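Local atomic coordinates of prolyl oligopeptidase (Novosphingobium capsulatum, PDB entry 1YR2), a protein that probably cleaves oligopeptides on the carboxyl side of proline residues, and of alanine to some extent, as a serine peptidase of the prolyl oligopeptidase family. Residues 39-44 and 79-84; 66-71 and 654-659; 650-655 and 683-688. All blocks are in the same frame, centred on the assembly; numbering follows the deposited sequence.

Interaction 1. Residues 39-44 and 79-84; sequences PYPASP and QAQSAY
Pro41 wedges against Ala80, Gln81 and Tyr84, on one side of helix 72-89 of the N-terminal segment, which packs on the α/β-hydrolase domain; its own segment, 39-44, is extended and close to polyproline II conformation from Pro39 to Ala42. The main contact is a CH-pi one: Pro41 CD stands over a face of the Tyr84 ring, 3.8 Å from its centroid and 20° off the normal. With CG anti to the backbone N (chi1 -177°), Tyr84 carries its ring out toward Pro41 and Tyr40. Among the apolar contacts, Pro41 CB rests on Ala80 CB at 3.9 Å, and Pro41 CG lies 3.7 Å from Tyr84 CB. The aromatic partner is Tyr40, whose ring is inclined at 52° to that of Tyr84 and meets it through CD1, 3.8 Å from Tyr84 CE1. With an alanine at Tyr84, Pro41 CD is likely to lose the aromatic face under it, and the carbonyl of Pro38 its hydrogen-bonded phenol partner. Polar groups lie among these: the chain of Gln81 bends at chi2, bringing its amide against the proline ring, while NE2 bonds to Gln674. Ser43 OG, hydrogen-bonded to Trp77 NE1, lies 3.8 Å from Gln81 NE2 without bonding to it, and Pro39 O approaches Tyr84 CE2 obliquely at 3.2 Å.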
loop_
_atom_site.group_PDB
_atom_site.type_symbol
_atom_site.label_atom_id
_atom_site.label_comp_id
_atom_site.label_asym_id
_atom_site.label_seq_id
_atom_site.Cartn_x
_atom_site.Cartn_y
_atom_site.Cartn_z
ATOM N N PRO A 39 -40.806 3.181 -7.983
ATOM C CA PRO A 39 -40.452 1.940 -8.685
ATOM C C PRO A 39 -39.114 2.041 -9.458
ATOM O O PRO A 39 -38.730 3.095 -9.996
ATOM C CB PRO A 39 -41.645 1.682 -9.616
ATOM C CG PRO A 39 -42.501 2.924 -9.561
ATOM C CD PRO A 39 -42.003 3.858 -8.530
ATOM N N TYR A 40 -38.376 0.932 -9.476
ATOM C CA TYR A 40 -37.106 0.904 -10.167
ATOM C C TYR A 40 -37.267 1.220 -11.658
ATOM O O TYR A 40 -38.294 0.862 -12.238
ATOM C CB TYR A 40 -36.527 -0.487 -10.035
ATOM C CG TYR A 40 -36.084 -0.836 -8.644
ATOM C CD1 TYR A 40 -35.209 -0.006 -7.962
ATOM C CD2 TYR A 40 -36.540 -1.979 -8.005
ATOM C CE1 TYR A 40 -34.768 -0.302 -6.695
ATOM C CE2 TYR A 40 -36.084 -2.291 -6.724
ATOM C CZ TYR A 40 -35.199 -1.420 -6.082
ATOM O OH TYR A 40 -34.700 -1.689 -4.812
ATOM N N PRO A 41 -36.243 1.782 -12.302
ATOM C CA PRO A 41 -36.236 1.857 -13.766
ATOM C C PRO A 41 -36.293 0.461 -14.358
ATOM O O PRO A 41 -35.902 -0.501 -13.681
ATOM C CB PRO A 41 -34.911 2.533 -14.087
ATOM C CG PRO A 41 -34.565 3.284 -12.803
ATOM C CD PRO A 41 -34.986 2.317 -11.725
ATOM N N ALA A 42 -36.821 0.347 -15.568
ATOM C CA ALA A 42 -36.991 -0.942 -16.189
ATOM C C ALA A 42 -35.634 -1.642 -16.440
ATOM O O ALA A 42 -34.640 -1.024 -16.771
ATOM C CB ALA A 42 -37.795 -0.794 -17.507
ATOM N N SER A 43 -35.611 -2.949 -16.269
ATOM C CA SER A 43 -34.490 -3.744 -16.762
ATOM C C SER A 43 -35.049 -4.836 -17.676
ATOM O O SER A 43 -35.201 -5.948 -17.240
ATOM C CB SER A 43 -33.720 -4.330 -15.571
ATOM O OG SER A 43 -33.086 -3.256 -14.850
ATOM N N PRO A 44 -35.412 -4.508 -18.918
ATOM C CA PRO A 44 -36.005 -5.508 -19.822
ATOM C C PRO A 44 -35.157 -6.784 -19.952
ATOM O O PRO A 44 -33.930 -6.711 -19.940
ATOM C CB PRO A 44 -36.069 -4.773 -21.172
ATOM C CG PRO A 44 -36.108 -3.288 -20.796
ATOM C CD PRO A 44 -35.256 -3.205 -19.580
ATOM N N GLN A 79 -28.427 5.840 -17.957
ATOM C CA GLN A 79 -28.915 7.187 -17.642
ATOM C C GLN A 79 -30.048 7.148 -16.587
ATOM O O GLN A 79 -30.023 7.918 -15.637
ATOM C CB GLN A 79 -29.385 7.887 -18.946
ATOM C CG GLN A 79 -30.079 9.236 -18.765
ATOM C CD GLN A 79 -30.119 10.055 -20.091
ATOM O OE1 GLN A 79 -29.065 10.290 -20.721
ATOM N NE2 GLN A 79 -31.319 10.488 -20.502
ATOM N N ALA A 80 -31.007 6.232 -16.780
ATOM C CA ALA A 80 -32.141 6.016 -15.873
ATOM C C ALA A 80 -31.710 5.532 -14.478
ATOM O O ALA A 80 -32.167 6.069 -13.472
ATOM C CB ALA A 80 -33.189 5.033 -16.511
ATOM N N GLN A 81 -30.799 4.570 -14.389
ATOM C CA GLN A 81 -30.391 4.053 -13.088
ATOM C C GLN A 81 -29.595 5.122 -12.331
ATOM O O GLN A 81 -29.773 5.316 -11.138
ATOM C CB GLN A 81 -29.511 2.801 -13.237
ATOM C CG GLN A 81 -30.248 1.554 -13.734
ATOM C CD GLN A 81 -31.282 0.995 -12.753
ATOM O OE1 GLN A 81 -31.282 1.355 -11.572
ATOM N NE2 GLN A 81 -32.164 0.105 -13.238
ATOM N N SER A 82 -28.731 5.821 -13.055
ATOM C CA SER A 82 -27.872 6.818 -12.457
ATOM C C SER A 82 -28.703 7.945 -11.878
ATOM O O SER A 82 -28.446 8.393 -10.779
ATOM C CB SER A 82 -26.893 7.373 -13.488
ATOM O OG SER A 82 -25.929 8.157 -12.786
ATOM N N ALA A 83 -29.692 8.406 -12.619
ATOM C CA ALA A 83 -30.542 9.493 -12.149
ATOM C C ALA A 83 -31.413 9.037 -10.978
ATOM O O ALA A 83 -31.591 9.787 -9.998
ATOM C CB ALA A 83 -31.400 10.037 -13.291
ATOM N N TYR A 84 -31.909 7.802 -11.065
ATOM C CA TYR A 84 -32.717 7.191 -10.014
ATOM C C TYR A 84 -31.920 7.102 -8.705
ATOM O O TYR A 84 -32.428 7.393 -7.627
ATOM C CB TYR A 84 -33.155 5.789 -10.444
ATOM C CG TYR A 84 -34.050 5.090 -9.472
ATOM C CD1 TYR A 84 -33.518 4.326 -8.454
ATOM C CD2 TYR A 84 -35.439 5.202 -9.556
ATOM C CE1 TYR A 84 -34.335 3.664 -7.537
ATOM C CE2 TYR A 84 -36.263 4.544 -8.650
ATOM C CZ TYR A 84 -35.709 3.781 -7.653
ATOM O OH TYR A 84 -36.491 3.149 -6.737
#

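Interaction 2. Residues 66-71 and 654-659; sequences ADVRTD and TADTDD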
loop_
_atom_site.group_PDB
_atom_site.type_symbol
_atom_site.label_atom_id
_atom_site.label_comp_id
_atom_site.label_asym_id
_atom_site.label_seq_id
_atom_site.Cartn_x
_atom_site.Cartn_y
_atom_site.Cartn_z
ATOM N N ALA A 66 -22.929 -4.867 -23.260
ATOM C CA ALA A 66 -22.478 -4.044 -24.381
ATOM C C ALA A 66 -21.930 -2.708 -23.903
ATOM O O ALA A 66 -22.308 -2.205 -22.842
ATOM C CB ALA A 66 -23.581 -3.822 -25.394
ATOM N N ASP A 67 -20.989 -2.160 -24.690
ATOM C CA ASP A 67 -20.316 -0.894 -24.345
ATOM C C ASP A 67 -21.319 0.296 -24.328
ATOM O O ASP A 67 -21.969 0.596 -25.318
ATOM C CB ASP A 67 -19.176 -0.666 -25.369
ATOM C CG ASP A 67 -18.144 0.308 -24.900
ATOM O OD1 ASP A 67 -18.488 1.463 -24.556
ATOM O OD2 ASP A 67 -16.933 -0.009 -24.843
ATOM N N VAL A 68 -21.396 1.003 -23.206
ATOM C CA VAL A 68 -22.294 2.129 -23.050
ATOM C C VAL A 68 -22.031 3.230 -24.087
ATOM O O VAL A 68 -22.929 3.981 -24.404
ATOM C CB VAL A 68 -22.202 2.732 -21.630
ATOM C CG1 VAL A 68 -20.955 3.570 -21.473
ATOM C CG2 VAL A 68 -23.443 3.523 -21.298
ATOM N N ARG A 69 -20.802 3.319 -24.592
ATOM C CA ARG A 69 -20.468 4.351 -25.577
ATOM C C ARG A 69 -21.011 4.085 -26.981
ATOM O O ARG A 69 -21.077 5.015 -27.796
ATOM C CB ARG A 69 -18.959 4.539 -25.643
ATOM C CG ARG A 69 -18.368 4.994 -24.356
ATOM C CD ARG A 69 -16.883 4.880 -24.309
ATOM N NE ARG A 69 -16.419 3.505 -24.367
ATOM C CZ ARG A 69 -15.149 3.158 -24.412
ATOM N NH1 ARG A 69 -14.193 4.082 -24.423
ATOM N NH2 ARG A 69 -14.818 1.880 -24.455
ATOM N N THR A 70 -21.350 2.829 -27.287
ATOM C CA THR A 70 -21.835 2.488 -28.616
ATOM C C THR A 70 -23.171 1.772 -28.652
ATOM O O THR A 70 -23.637 1.468 -29.730
ATOM C CB THR A 70 -20.793 1.661 -29.389
ATOM O OG1 THR A 70 -20.409 0.519 -28.639
ATOM C CG2 THR A 70 -19.478 2.446 -29.571
ATOM N N ASP A 71 -23.794 1.545 -27.492
ATOM C CA ASP A 71 -25.044 0.803 -27.418
ATOM C C ASP A 71 -26.093 1.677 -26.738
ATOM O O ASP A 71 -26.014 1.950 -25.546
ATOM C CB ASP A 71 -24.867 -0.524 -26.674
ATOM C CG ASP A 71 -26.100 -1.409 -26.770
ATOM O OD1 ASP A 71 -27.079 -1.155 -26.052
ATOM O OD2 ASP A 71 -26.201 -2.363 -27.546
ATOM N N THR A 654 -19.821 1.705 -9.636
ATOM C CA THR A 654 -18.880 1.485 -10.744
ATOM C C THR A 654 -18.940 2.715 -11.634
ATOM O O THR A 654 -19.904 3.460 -11.553
ATOM C CB THR A 654 -19.247 0.215 -11.587
ATOM O OG1 THR A 654 -18.425 0.118 -12.752
ATOM C CG2 THR A 654 -20.668 0.324 -12.184
ATOM N N ALA A 655 -17.910 2.939 -12.449
ATOM C CA ALA A 655 -18.009 3.908 -13.542
ATOM C C ALA A 655 -18.683 3.203 -14.707
ATOM O O ALA A 655 -18.856 1.971 -14.671
ATOM C CB ALA A 655 -16.637 4.422 -13.958
ATOM N N ASP A 656 -19.100 3.968 -15.704
ATOM C CA ASP A 656 -19.875 3.426 -16.815
ATOM C C ASP A 656 -18.991 2.735 -17.851
ATOM O O ASP A 656 -19.485 1.921 -18.637
ATOM C CB ASP A 656 -20.766 4.497 -17.464
ATOM C CG ASP A 656 -19.988 5.607 -18.119
ATOM O OD1 ASP A 656 -18.844 5.913 -17.704
ATOM O OD2 ASP A 656 -20.469 6.262 -19.056
ATOM N N THR A 657 -17.699 3.053 -17.812
ATOM C CA THR A 657 -16.645 2.258 -18.456
ATOM C C THR A 657 -15.525 1.949 -17.478
ATOM O O THR A 657 -15.226 2.733 -16.552
ATOM C CB THR A 657 -16.047 2.955 -19.674
ATOM O OG1 THR A 657 -15.496 4.229 -19.298
ATOM C CG2 THR A 657 -17.140 3.259 -20.690
ATOM N N ASP A 658 -14.870 0.809 -17.712
ATOM C CA ASP A 658 -13.846 0.314 -16.802
ATOM C C ASP A 658 -13.111 -0.807 -17.524
ATOM O O ASP A 658 -13.719 -1.813 -17.930
ATOM C CB ASP A 658 -14.496 -0.194 -15.505
ATOM C CG ASP A 658 -13.490 -0.495 -14.385
ATOM O OD1 ASP A 658 -12.405 -1.138 -14.631
ATOM O OD2 ASP A 658 -13.746 -0.158 -13.199
ATOM N N ASP A 659 -11.807 -0.619 -17.701
ATOM C CA ASP A 659 -10.985 -1.603 -18.421
ATOM C C ASP A 659 -10.635 -2.831 -17.616
ATOM O O ASP A 659 -10.248 -3.852 -18.181
ATOM C CB ASP A 659 -9.687 -0.972 -18.865
ATOM C CG ASP A 659 -9.907 0.066 -19.933
ATOM O OD1 ASP A 659 -10.768 -0.144 -20.814
ATOM O OD2 ASP A 659 -9.282 1.133 -19.939
HETATM O O HOH W 1 -20.267 0.105 -20.466
#
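Val68 and Asp656 meet where the N-terminal segment, in the loop before helix 72-89, lies against the loop that follows strand 649-654 of the α/β-hydrolase domain. In this fold the loop after that strand usually carries the acid of the catalytic triad. The valine can be followed outward. Its CB is 4.1 Å from Asp656 O, a loose approach. From there CG1 leads into the contact: chi1 of 77° sets it between the backbone N and the carbonyl carbon, and it ends 3.6 Å from Asp656 O. The same methyl touches the carboxylate of Asp656, at 3.7 Å from OD2, and reaches the methyl of Thr657, with CG1 to CG2 at 3.9 Å. Val68 also packs on Val74, Ala75 and Val78 of helix 72-89, so the residue ties that helix to the loop.

Beside it, Thr657 CG2 lies over one face of the Arg69 guanidinium, 3.8 Å from NE, the two side chains crossing at about a right angle. Asp67 keeps the guanidinium from turning, gripped side-on: NE binds the syn lone pair of OD1 at 2.9 Å, nearly straight at 174°, and NH2 does likewise with OD2. Asp67 OD1 turns its anti lone pair to the backbone N of Arg69, closing an Asx turn. One carboxylate thus fixes both the turn and the rotation of the arginine's end. Between the two backbones a single water does the bridging: it accepts from Val68 N at 3.1 Å and donates to Asp656 O at 2.7 Å.

Interaction 3. Residues 650-655 and 683-688; sequences ILVTTA and HLIRIE
Five backbone hydrogen bonds join strand 649-654 to strand 683-687, in parallel, the ladder running on to the N-H of Glu688. Leu684 N gives to Ile650 O, Val652 N to Leu684 O, Arg686 N to Val652 O, Thr654 N to Arg686 O, and Glu688 N to Thr654 O. The bond from Arg686 N to Val652 O, at 2.7 Å, is the shortest and runs nearly along the C=O axis; the one from Thr654 N to Arg686 O lengthens to 3.2 Å. CA-H...O contacts fill in between them, such as Ile685 CA to Val652 O at 3.3 Å. At the strand end Arg686 NH1 bridges to Glu688 OE2, 3.1 Å away, coming from above the carboxylate plane, while Arg686 NE makes a salt bridge to Asp708.

Side chains pack on the two faces. On one, Leu651 CD1 reaches over to Leu684 CB at 3.9 Å and touches Arg686 CB; Leu651 and Thr653 also pack on helix 699-717. On the other, Val652 CG1 meets Ile685 CG1 at 4.0 Å. Ile685, extended with CG1 anti to the backbone N (chi1 -175°), carries its CD1 on to Thr654 CG2, and helix 664-675 lies against both Val652 and Ile685. At the start of the strands, His683 CD2 sits 4.0 Å from Ile650 CG1, and the ring turns an edge to Ile650 N. Strand 649-654, helix 664-675 and strand 683-687 make a beta-alpha-beta crossover, the last of the central sheet of the α/β-hydrolase fold.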
loop_
_atom_site.group_PDB
_atom_site.type_symbol
_atom_site.label_atom_id
_atom_site.label_comp_id
_atom_site.label_asym_id
_atom_site.label_seq_id
_atom_site.Cartn_x
_atom_site.Cartn_y
_atom_site.Cartn_z
ATOM N N ILE A 650 -28.376 -2.284 -0.615
ATOM C CA ILE A 650 -27.197 -2.515 -1.407
ATOM C C ILE A 650 -26.981 -1.355 -2.341
ATOM O O ILE A 650 -27.929 -0.924 -3.013
ATOM C CB ILE A 650 -27.325 -3.814 -2.254
ATOM C CG1 ILE A 650 -27.508 -5.047 -1.375
ATOM C CG2 ILE A 650 -26.106 -3.993 -3.159
ATOM C CD1 ILE A 650 -27.855 -6.322 -2.136
ATOM N N LEU A 651 -25.764 -0.812 -2.338
ATOM C CA LEU A 651 -25.388 0.261 -3.255
ATOM C C LEU A 651 -24.181 -0.260 -4.011
ATOM O O LEU A 651 -23.030 -0.255 -3.506
ATOM C CB LEU A 651 -25.061 1.549 -2.496
ATOM C CG LEU A 651 -24.698 2.800 -3.293
ATOM C CD1 LEU A 651 -25.839 3.160 -4.204
ATOM C CD2 LEU A 651 -24.325 3.923 -2.336
ATOM N N VAL A 652 -24.456 -0.727 -5.217
ATOM C CA VAL A 652 -23.441 -1.133 -6.168
ATOM C C VAL A 652 -22.759 0.124 -6.760
ATOM O O VAL A 652 -23.430 1.105 -7.104
ATOM C CB VAL A 652 -24.077 -1.968 -7.273
ATOM C CG1 VAL A 652 -23.041 -2.446 -8.280
ATOM C CG2 VAL A 652 -24.954 -3.092 -6.658
ATOM N N THR A 653 -21.441 0.145 -6.854
ATOM C CA THR A 653 -20.774 1.325 -7.474
ATOM C C THR A 653 -19.836 0.918 -8.566
ATOM O O THR A 653 -19.130 -0.106 -8.460
ATOM C CB THR A 653 -19.989 2.168 -6.443
ATOM O OG1 THR A 653 -18.969 1.345 -5.884
ATOM C CG2 THR A 653 -20.845 2.597 -5.256
ATOM N N THR A 654 -19.821 1.705 -9.636
ATOM C CA THR A 654 -18.880 1.485 -10.744
ATOM C C THR A 654 -18.940 2.715 -11.634
ATOM O O THR A 654 -19.904 3.460 -11.553
ATOM C CB THR A 654 -19.247 0.215 -11.587
ATOM O OG1 THR A 654 -18.425 0.118 -12.752
ATOM C CG2 THR A 654 -20.668 0.324 -12.184
ATOM N N ALA A 655 -17.910 2.939 -12.449
ATOM C CA ALA A 655 -18.009 3.908 -13.542
ATOM C C ALA A 655 -18.683 3.203 -14.707
ATOM O O ALA A 655 -18.856 1.971 -14.671
ATOM C CB ALA A 655 -16.637 4.422 -13.958
ATOM N N HIS A 683 -32.004 -1.355 -3.605
ATOM C CA HIS A 683 -30.969 -2.109 -4.282
ATOM C C HIS A 683 -30.608 -1.293 -5.519
ATOM O O HIS A 683 -31.325 -1.303 -6.538
ATOM C CB HIS A 683 -31.541 -3.479 -4.612
ATOM C CG HIS A 683 -31.964 -4.238 -3.386
ATOM N ND1 HIS A 683 -33.121 -4.983 -3.310
ATOM C CD2 HIS A 683 -31.403 -4.285 -2.152
ATOM C CE1 HIS A 683 -33.217 -5.507 -2.096
ATOM N NE2 HIS A 683 -32.189 -5.099 -1.372
ATOM N N LEU A 684 -29.536 -0.505 -5.376
ATOM C CA LEU A 684 -29.277 0.622 -6.238
ATOM C C LEU A 684 -27.911 0.528 -6.846
ATOM O O LEU A 684 -27.055 -0.132 -6.300
ATOM C CB LEU A 684 -29.277 1.953 -5.448
ATOM C CG LEU A 684 -30.562 2.289 -4.687
ATOM C CD1 LEU A 684 -30.389 3.630 -3.919
ATOM C CD2 LEU A 684 -31.732 2.348 -5.603
ATOM N N ILE A 685 -27.721 1.209 -7.981
ATOM C CA ILE A 685 -26.392 1.284 -8.569
ATOM C C ILE A 685 -26.016 2.743 -8.768
ATOM O O ILE A 685 -26.748 3.484 -9.403
ATOM C CB ILE A 685 -26.261 0.434 -9.890
ATOM C CG1 ILE A 685 -24.817 0.461 -10.389
ATOM C CG2 ILE A 685 -27.219 0.974 -10.983
ATOM C CD1 ILE A 685 -24.555 -0.385 -11.601
ATOM N N ARG A 686 -24.863 3.141 -8.236
ATOM C CA ARG A 686 -24.330 4.489 -8.432
ATOM C C ARG A 686 -23.291 4.398 -9.530
ATOM O O ARG A 686 -22.280 3.714 -9.378
ATOM C CB ARG A 686 -23.709 5.006 -7.148
ATOM C CG ARG A 686 -23.137 6.420 -7.219
ATOM C CD ARG A 686 -22.278 6.724 -6.016
ATOM N NE ARG A 686 -21.918 8.135 -5.959
ATOM C CZ ARG A 686 -20.950 8.711 -6.687
ATOM N NH1 ARG A 686 -20.205 7.998 -7.515
ATOM N NH2 ARG A 686 -20.700 10.010 -6.564
ATOM N N ILE A 687 -23.560 5.049 -10.636
ATOM C CA ILE A 687 -22.724 4.943 -11.808
ATOM C C ILE A 687 -22.044 6.296 -12.069
ATOM O O ILE A 687 -22.727 7.296 -12.346
ATOM C CB ILE A 687 -23.531 4.507 -13.015
ATOM C CG1 ILE A 687 -24.334 3.227 -12.733
ATOM C CG2 ILE A 687 -22.567 4.225 -14.150
ATOM C CD1 ILE A 687 -25.372 2.875 -13.797
ATOM N N GLU A 688 -20.722 6.314 -11.969
ATOM C CA GLU A 688 -19.908 7.552 -12.154
ATOM C C GLU A 688 -19.480 7.750 -13.604
ATOM O O GLU A 688 -19.350 6.772 -14.363
ATOM C CB GLU A 688 -18.673 7.508 -11.223
ATOM C CG GLU A 688 -18.157 8.913 -10.760
ATOM C CD GLU A 688 -17.639 8.929 -9.302
ATOM O OE1 GLU A 688 -16.891 7.984 -8.906
ATOM O OE2 GLU A 688 -17.966 9.888 -8.532
#

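Overall arrangement
Interaction 1 lies within the N-terminal segment, interaction 3 within the hydrolase sheet, and interaction 2 joins the two. Interaction 3 is the buried one; interaction 1 lies at its outer edge, centres 12 Å apart, and touches it where Tyr40 OH meets His683 N at 3.0 Å and Tyr84 CE1 meets Leu684 CD2 at 3.5 Å, so the N-terminal segment wraps over the sheet. Interaction 2 continues from the same strand end, sharing Thr654 and Ala655, with Asp656 N 3.1 Å from Glu688 O. Interactions 1 and 2 stay about 6 Å apart at their nearest atoms. Beside the acid loop of interaction 2, the catalytic histidine usually follows strand 683-687, and Ser575 probably marks the nucleophile elbow.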